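Phosphoacetylglucosamine mutase (Aspergillus lentulus, PDB 5O9X) interconverts N-acetylglucosamine 6-phosphate and N-acetylglucosamine 1-phosphate, and is captured here with glucose 1,6-bisphosphate bound. Local coordinates at residues R267-A281 / L291-L303. The protein carries 1 engineered substitution. Sequence-based numbering, arbitrary orientation.
Unlike the reference sequence in segment 267-281: Ile-276 (reference Val). Unlike the reference sequence in segment 291-303: Leu-291 (reference Val).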
# COMPACT_ATOMS: atom_id res chain seq x y z
N ARG A 267 14.96 -2.70 13.32
CA ARG A 267 15.92 -1.76 13.94
C ARG A 267 15.65 -0.41 13.28
O ARG A 267 15.07 -0.34 12.15
CB ARG A 267 17.38 -2.23 13.73
CG ARG A 267 17.85 -2.24 12.27
CD ARG A 267 19.37 -2.47 12.14
NE ARG A 267 19.99 -1.26 12.71
CZ ARG A 267 21.29 -0.94 12.70
NH1 ARG A 267 22.19 -1.73 12.14
NH2 ARG A 267 21.66 0.20 13.26
N ALA A 268 16.09 0.65 13.95
CA ALA A 268 15.95 1.98 13.40
C ALA A 268 16.97 2.17 12.29
O ALA A 268 17.96 1.47 12.26
CB ALA A 268 16.12 3.05 14.47
N PRO A 269 16.75 3.17 11.40
CA PRO A 269 17.78 3.43 10.40
C PRO A 269 19.13 3.75 11.13
O PRO A 269 19.11 4.43 12.12
CB PRO A 269 17.27 4.69 9.69
CG PRO A 269 15.76 4.68 9.86
CD PRO A 269 15.56 4.06 11.25
N PRO A 270 20.26 3.23 10.64
CA PRO A 270 21.55 3.52 11.37
C PRO A 270 21.89 5.02 11.50
O PRO A 270 22.56 5.38 12.43
CB PRO A 270 22.61 2.85 10.52
CG PRO A 270 21.90 2.10 9.42
CD PRO A 270 20.43 2.35 9.48
N SER A 271 21.41 5.88 10.59
CA SER A 271 21.59 7.35 10.68
C SER A 271 20.61 8.05 11.65
O SER A 271 20.66 9.28 11.81
CB SER A 271 21.41 8.00 9.29
OG SER A 271 20.04 7.95 8.91
N SER A 272 19.70 7.28 12.26
CA SER A 272 18.74 7.88 13.21
C SER A 272 19.47 8.58 14.35
O SER A 272 20.39 7.99 14.96
CB SER A 272 17.79 6.81 13.80
OG SER A 272 16.85 7.40 14.72
N LYS A 273 19.05 9.81 14.64
CA LYS A 273 19.58 10.57 15.79
C LYS A 273 18.54 10.67 16.90
O LYS A 273 18.69 11.48 17.81
CB LYS A 273 19.95 12.00 15.31
CG LYS A 273 21.13 12.02 14.33
CD LYS A 273 22.36 11.29 14.88
CE LYS A 273 23.60 11.47 13.99
NZ LYS A 273 23.38 10.88 12.61
N ALA A 274 17.47 9.86 16.83
CA ALA A 274 16.38 9.92 17.82
C ALA A 274 16.83 9.60 19.24
O ALA A 274 17.73 8.78 19.45
CB ALA A 274 15.15 9.03 17.41
N SER A 275 16.28 10.33 20.20
CA SER A 275 16.58 10.07 21.61
C SER A 275 15.69 8.98 22.14
O SER A 275 14.64 8.67 21.56
CB SER A 275 16.38 11.38 22.44
OG SER A 275 17.21 12.43 21.91
N ILE A 276 16.09 8.43 23.28
CA ILE A 276 15.24 7.57 24.10
C ILE A 276 13.87 8.21 24.24
O ILE A 276 13.81 9.43 24.42
CB ILE A 276 15.92 7.33 25.48
CG1 ILE A 276 16.98 6.21 25.36
CG2 ILE A 276 14.92 6.98 26.53
CD1 ILE A 276 18.25 6.42 26.21
N LEU A 277 12.81 7.39 24.05
CA LEU A 277 11.40 7.77 24.11
C LEU A 277 10.88 8.73 22.98
O LEU A 277 9.70 9.05 22.99
CB LEU A 277 11.01 8.36 25.51
CG LEU A 277 11.24 7.52 26.80
CD1 LEU A 277 10.70 8.26 28.05
CD2 LEU A 277 10.61 6.14 26.66
N ASP A 278 11.73 9.18 22.03
CA ASP A 278 11.19 9.95 20.91
C ASP A 278 10.22 9.03 20.08
O ASP A 278 10.62 7.91 19.70
CB ASP A 278 12.29 10.45 19.98
CG ASP A 278 12.99 11.70 20.53
OD1 ASP A 278 12.46 12.33 21.49
OD2 ASP A 278 14.05 12.04 19.96
N ARG A 279 9.01 9.52 19.77
CA ARG A 279 8.09 8.72 18.93
C ARG A 279 8.56 8.90 17.47
O ARG A 279 8.70 10.06 17.04
CB ARG A 279 6.68 9.28 19.06
CG ARG A 279 5.56 8.55 18.28
CD ARG A 279 4.21 9.01 18.78
NE ARG A 279 3.82 10.41 18.38
CZ ARG A 279 3.89 11.51 19.17
NH1 ARG A 279 4.43 11.44 20.39
NH2 ARG A 279 3.50 12.69 18.70
N CYS A 280 8.82 7.79 16.76
CA CYS A 280 9.28 7.87 15.35
C CYS A 280 8.36 7.09 14.42
O CYS A 280 7.64 6.17 14.84
CB CYS A 280 10.66 7.23 15.25
SG CYS A 280 11.91 8.09 16.30
N ALA A 281 8.49 7.37 13.12
CA ALA A 281 7.82 6.55 12.10
C ALA A 281 8.65 6.58 10.83
O ALA A 281 9.50 7.47 10.65
CB ALA A 281 6.42 7.07 11.84
N LEU A 291 5.43 2.59 9.20
CA LEU A 291 5.42 2.13 10.60
C LEU A 291 6.01 2.97 11.61
O LEU A 291 6.70 3.89 11.28
CB LEU A 291 6.00 0.83 10.84
CG LEU A 291 7.06 0.12 10.26
CD1 LEU A 291 5.98 -0.45 9.32
CD2 LEU A 291 8.12 1.13 9.87
N TYR A 292 5.71 2.64 12.85
CA TYR A 292 6.13 3.46 13.97
C TYR A 292 7.13 2.66 14.77
O TYR A 292 7.13 1.43 14.70
CB TYR A 292 4.85 3.69 14.89
CG TYR A 292 4.18 5.06 14.61
CD1 TYR A 292 3.34 5.22 13.45
CD2 TYR A 292 4.41 6.15 15.46
CE1 TYR A 292 2.73 6.46 13.15
CE2 TYR A 292 3.76 7.41 15.23
CZ TYR A 292 2.94 7.55 14.05
OH TYR A 292 2.25 8.73 13.80
N TYR A 293 7.92 3.35 15.62
CA TYR A 293 8.89 2.67 16.46
C TYR A 293 9.46 3.71 17.41
O TYR A 293 9.26 4.93 17.23
CB TYR A 293 10.06 2.03 15.63
CG TYR A 293 10.66 2.97 14.61
CD1 TYR A 293 11.86 3.76 14.91
CD2 TYR A 293 10.06 3.09 13.34
CE1 TYR A 293 12.40 4.60 13.93
CE2 TYR A 293 10.60 3.92 12.36
CZ TYR A 293 11.76 4.70 12.67
OH TYR A 293 12.28 5.50 11.66
N PHE A 294 10.08 3.23 18.48
CA PHE A 294 10.75 4.11 19.43
C PHE A 294 11.79 3.33 20.17
O PHE A 294 11.73 2.08 20.19
CB PHE A 294 9.71 4.72 20.45
CG PHE A 294 9.09 3.75 21.39
CD1 PHE A 294 9.31 3.86 22.80
CD2 PHE A 294 8.20 2.75 20.94
CE1 PHE A 294 8.67 2.99 23.67
CE2 PHE A 294 7.59 1.88 21.82
CZ PHE A 294 7.82 1.97 23.19
N LEU A 295 12.68 4.08 20.85
CA LEU A 295 13.62 3.48 21.81
C LEU A 295 12.97 3.58 23.19
O LEU A 295 12.58 4.68 23.59
CB LEU A 295 14.91 4.25 21.81
CG LEU A 295 15.66 4.11 20.49
CD1 LEU A 295 16.71 5.22 20.34
CD2 LEU A 295 16.27 2.72 20.28
N ASP A 296 12.77 2.45 23.86
CA ASP A 296 12.09 2.47 25.18
C ASP A 296 13.05 3.03 26.28
O ASP A 296 14.19 3.35 26.00
CB ASP A 296 11.42 1.10 25.54
CG ASP A 296 12.42 -0.02 25.88
OD1 ASP A 296 13.61 0.24 26.14
OD2 ASP A 296 11.98 -1.21 25.90
N GLU A 297 12.53 3.15 27.51
CA GLU A 297 13.32 3.63 28.66
C GLU A 297 14.65 2.89 28.84
O GLU A 297 15.64 3.53 29.17
CB GLU A 297 12.46 3.67 29.96
CG GLU A 297 11.76 2.34 30.33
CD GLU A 297 11.05 2.41 31.68
OE1 GLU A 297 11.44 3.28 32.51
OE2 GLU A 297 10.11 1.61 31.94
N GLY A 298 14.70 1.57 28.53
CA GLY A 298 15.96 0.83 28.56
C GLY A 298 16.87 0.97 27.37
O GLY A 298 17.83 0.24 27.27
N ASN A 299 16.60 1.93 26.47
CA ASN A 299 17.33 2.09 25.22
C ASN A 299 17.17 0.88 24.28
O ASN A 299 18.11 0.55 23.54
CB ASN A 299 18.84 2.46 25.45
CG ASN A 299 19.47 3.16 24.24
OD1 ASN A 299 18.83 3.93 23.51
ND2 ASN A 299 20.76 2.93 24.04
N VAL A 300 16.01 0.21 24.29
CA VAL A 300 15.78 -0.95 23.38
C VAL A 300 14.78 -0.51 22.29
O VAL A 300 13.75 0.04 22.60
CB VAL A 300 15.25 -2.25 24.11
CG1 VAL A 300 14.98 -3.39 23.13
CG2 VAL A 300 16.14 -2.71 25.29
N PHE A 301 15.10 -0.80 21.02
CA PHE A 301 14.24 -0.51 19.87
C PHE A 301 12.97 -1.35 19.97
O PHE A 301 13.07 -2.59 20.18
CB PHE A 301 15.00 -0.86 18.53
CG PHE A 301 14.11 -0.85 17.31
CD1 PHE A 301 13.86 0.36 16.61
CD2 PHE A 301 13.45 -2.02 16.91
CE1 PHE A 301 13.02 0.38 15.47
CE2 PHE A 301 12.64 -2.00 15.78
CZ PHE A 301 12.40 -0.81 15.08
N ARG A 302 11.82 -0.72 19.77
CA ARG A 302 10.52 -1.43 19.76
C ARG A 302 9.75 -1.01 18.52
O ARG A 302 9.63 0.16 18.23
CB ARG A 302 9.65 -1.06 20.98
CG ARG A 302 10.39 -1.22 22.32
CD ARG A 302 10.76 -2.71 22.56
NE ARG A 302 11.39 -2.89 23.86
CZ ARG A 302 11.75 -4.09 24.36
NH1 ARG A 302 11.58 -5.21 23.65
NH2 ARG A 302 12.31 -4.12 25.58
N LEU A 303 9.22 -1.99 17.85
CA LEU A 303 8.59 -1.76 16.55
C LEU A 303 7.09 -1.74 16.71
O LEU A 303 6.53 -2.59 17.39
CB LEU A 303 8.97 -2.92 15.57
CG LEU A 303 8.27 -2.91 14.18
CD1 LEU A 303 8.61 -1.63 13.38
CD2 LEU A 303 8.60 -4.26 13.47
O HOH W 1 13.19 6.82 20.05
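Tyr-293 turns its ring across Cys-280 because CG sits between the backbone N and the carbonyl carbon (chi1 48°), while in Phe-301 CG stands opposite the backbone N (chi1 169°) and the ring lies against the chain at Arg-267 and Ala-268. The first rotation puts Cys-280 CB over one face of the Tyr-293 ring, 3.8 Å from its centroid, a CH-pi contact displaced toward CE1; SG is only obliquely placed. The second lays Arg-267 CA over the centre of the Phe-301 ring, and Ala-268 CB bridges the two aromatics, 4.1 Å from both Tyr-293 CE1 and Phe-301 CD1. On the other sheet face, Ala-281 CB stands nearly on the Tyr-292 ring normal, 3.9 Å from the centroid. Arg-279 CG meets that ring in plane at its CE2 edge (3.7 Å), and the guanidinium lies nearly coplanar with it, 13° apart.

Backbone bonds fix this antiparallel hairpin register: Cys-280 and Tyr-293 form a hydrogen-bonded pair, with Cys-280 N to Tyr-293 O at 2.9 Å and Tyr-293 N donating back to Cys-280 O, and Ala-281 and Tyr-292 a non-hydrogen-bonded one. Beyond the pairing, Leu-277 N in a type II turn donates to Leu-295 O (2.8 Å), and a water links Leu-295 N to the carbonyls of Ser-275 and Asp-278. Ile-276 crosses Asn-299 at about a right angle, CG1 lying 3.5 Å from OD1.

Glu-436 takes Arg-279 NH2 on OE1, as a salt bridge, and Tyr-292 OH on OE2, so one carboxylate holds both side-by-side groups; Tyr-293 OH bonds to Ser-282 OG. In the mixed five-stranded sheet of domain II, strand 279-283 runs between parallel strand 212-215 and antiparallel strand 290-295, with helix 259-265 against Tyr-293 and helix 446-451 against Arg-279 and Phe-294.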